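Local coordinates for protein ketosynthase (Streptomyces sp. MSC090213JE08, PDB 6KXE) that probably catalyses the decarboxylative condensation of an acyl chain with malonyl-ACP, lengthening a carrier-bound acyl chain by two carbons as a beta-ketoacyl synthase, at residues G356-T361 and V381-R386. Numbering follows the deposited sequence.
Sequences GFIPPT and VEADVR
I358 supplies the main bump of this contact, and A383 and V385 shape the shallow hollow that receives it. Its CG1 arm is anti to the carbonyl carbon and extended at chi2 (177°): CD1 lies 3.8 Å from A383 CB, while CG1 crosses the V385 side chain at a slant, 3.9 Å from its CG2. That same valine methyl is 3.6 Å from F357 O, bridging the F357 carbonyl and the I358 side chain. V381 touches the isoleucine near its root, through CG2 against CB. The pairing illustrates how two two-residue strands can close a connection of 19 residues that contains no helix or strand. F357 and E382 form an antiparallel non-hydrogen-bonded pair, while I358 and V381 form the adjacent hydrogen-bonded pair. Of the latter's two bonds, I358 N to V381 O is short (2.8 Å) and V381 N to I358 O is weak. A further bond, from A383 N to G356 O, spans 3.1 Å; the donor stands 60° out of the carbonyl plane, just past the paired residues of strand 381-382. G356, with positive phi, makes the exit from helix 341-355 into the strand.

The other face of the ladder carries F357 and E382. The glutamate, bent at chi2, folds back until OE1 lies 3.6 Å from F357 CB, while the phenylalanine ring leads away to pack on L32 and R33 of helix 25-34. I358 and V385 meet F297 of strand 297-299, tying the ladder to the central sheet structure of the thiolase fold. Chemically, the I358 face is apolar in its side-chain packing, whereas the F357 face combines an aromatic ring with the E382 carboxylate: OE1 lies near G356 O, an acceptor it cannot bond, and its salt bridge to R33 probably offsets that repulsion.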
loop_
_atom_site.group_PDB
_atom_site.type_symbol
_atom_site.label_atom_id
_atom_site.label_comp_id
_atom_site.label_asym_id
_atom_site.label_seq_id
_atom_site.Cartn_x
_atom_site.Cartn_y
_atom_site.Cartn_z
ATOM N N GLY A 356 -13.996 27.681 6.871
ATOM C CA GLY A 356 -14.472 28.572 5.800
ATOM C C GLY A 356 -13.354 29.388 5.173
ATOM O O GLY A 356 -13.454 30.616 5.098
ATOM N N PHE A 357 -12.346 28.724 4.625
ATOM C CA PHE A 357 -11.219 29.371 3.930
ATOM C C PHE A 357 -10.695 28.430 2.839
ATOM O O PHE A 357 -10.915 27.201 2.904
ATOM C CB PHE A 357 -10.137 29.820 4.924
ATOM C CG PHE A 357 -9.226 28.703 5.361
ATOM C CD1 PHE A 357 -9.595 27.847 6.389
ATOM C CD2 PHE A 357 -8.037 28.458 4.683
ATOM C CE1 PHE A 357 -8.766 26.803 6.775
ATOM C CE2 PHE A 357 -7.205 27.411 5.070
ATOM C CZ PHE A 357 -7.571 26.588 6.117
ATOM N N ILE A 358 -10.052 29.008 1.831
ATOM C CA ILE A 358 -9.352 28.220 0.777
ATOM C C ILE A 358 -7.876 28.520 0.954
ATOM O O ILE A 358 -7.473 29.673 0.960
ATOM C CB ILE A 358 -9.910 28.502 -0.619
ATOM C CG1 ILE A 358 -11.434 28.386 -0.593
ATOM C CG2 ILE A 358 -9.251 27.597 -1.663
ATOM C CD1 ILE A 358 -12.114 28.713 -1.909
ATOM N N PRO A 359 -7.057 27.461 1.134
ATOM C CA PRO A 359 -5.612 27.607 1.214
ATOM C C PRO A 359 -5.077 28.052 -0.147
ATOM O O PRO A 359 -5.565 27.645 -1.206
ATOM C CB PRO A 359 -5.109 26.213 1.642
ATOM C CG PRO A 359 -6.200 25.254 1.146
ATOM C CD PRO A 359 -7.500 26.048 1.242
ATOM N N PRO A 360 -4.044 28.910 -0.153
ATOM C CA PRO A 360 -3.505 29.468 -1.389
ATOM C C PRO A 360 -2.514 28.581 -2.146
ATOM O O PRO A 360 -1.843 27.748 -1.552
ATOM C CB PRO A 360 -2.739 30.702 -0.876
ATOM C CG PRO A 360 -2.181 30.201 0.448
ATOM C CD PRO A 360 -3.296 29.353 1.028
ATOM N N THR A 361 -2.363 28.864 -3.431
ATOM C CA THR A 361 -1.230 28.369 -4.249
ATOM C C THR A 361 -0.135 29.430 -4.166
ATOM O O THR A 361 -0.264 30.478 -4.834
ATOM C CB THR A 361 -1.652 28.079 -5.692
ATOM O OG1 THR A 361 -2.788 27.195 -5.705
ATOM C CG2 THR A 361 -0.498 27.500 -6.468
ATOM N N VAL A 381 -8.157 32.925 0.965
ATOM C CA VAL A 381 -9.411 33.705 0.945
ATOM C C VAL A 381 -10.408 33.035 1.877
ATOM O O VAL A 381 -10.351 31.788 2.085
ATOM C CB VAL A 381 -9.982 33.868 -0.480
ATOM C CG1 VAL A 381 -9.016 34.648 -1.345
ATOM C CG2 VAL A 381 -10.394 32.542 -1.118
ATOM N N GLU A 382 -11.323 33.839 2.401
ATOM C CA GLU A 382 -12.478 33.326 3.171
ATOM C C GLU A 382 -13.516 32.948 2.130
ATOM O O GLU A 382 -13.601 33.630 1.110
ATOM C CB GLU A 382 -12.928 34.362 4.202
ATOM C CG GLU A 382 -11.756 34.943 4.986
ATOM C CD GLU A 382 -10.929 33.977 5.836
ATOM O OE1 GLU A 382 -11.478 32.920 6.249
ATOM O OE2 GLU A 382 -9.735 34.286 6.108
ATOM N N ALA A 383 -14.236 31.862 2.340
ATOM C CA ALA A 383 -15.252 31.401 1.390
ATOM C C ALA A 383 -16.228 30.508 2.139
ATOM O O ALA A 383 -15.849 29.958 3.201
ATOM C CB ALA A 383 -14.568 30.681 0.259
ATOM N N ASP A 384 -17.437 30.372 1.608
ATOM C CA ASP A 384 -18.448 29.441 2.158
ATOM C C ASP A 384 -18.079 28.064 1.602
ATOM O O ASP A 384 -18.581 27.703 0.547
ATOM C CB ASP A 384 -19.865 29.901 1.799
ATOM C CG ASP A 384 -20.967 28.933 2.183
ATOM O OD1 ASP A 384 -20.751 28.144 3.119
ATOM O OD2 ASP A 384 -22.044 28.977 1.534
ATOM N N VAL A 385 -17.205 27.339 2.282
ATOM C CA VAL A 385 -16.654 26.047 1.772
ATOM C C VAL A 385 -17.508 24.921 2.340
ATOM O O VAL A 385 -17.524 24.741 3.575
ATOM C CB VAL A 385 -15.173 25.877 2.150
ATOM C CG1 VAL A 385 -14.612 24.559 1.650
ATOM C CG2 VAL A 385 -14.334 27.036 1.647
ATOM N N ARG A 386 -18.196 24.172 1.490
ATOM C CA ARG A 386 -19.108 23.109 1.968
ATOM C C ARG A 386 -18.672 21.744 1.432
ATOM O O ARG A 386 -18.887 20.787 2.167
ATOM C CB ARG A 386 -20.547 23.425 1.559
ATOM C CG ARG A 386 -21.063 24.702 2.205
ATOM C CD ARG A 386 -22.459 24.995 1.693
ATOM N NE ARG A 386 -22.924 26.214 2.331
ATOM C CZ ARG A 386 -23.345 26.291 3.592
ATOM N NH1 ARG A 386 -23.388 25.209 4.358
ATOM N NH2 ARG A 386 -23.729 27.459 4.085
#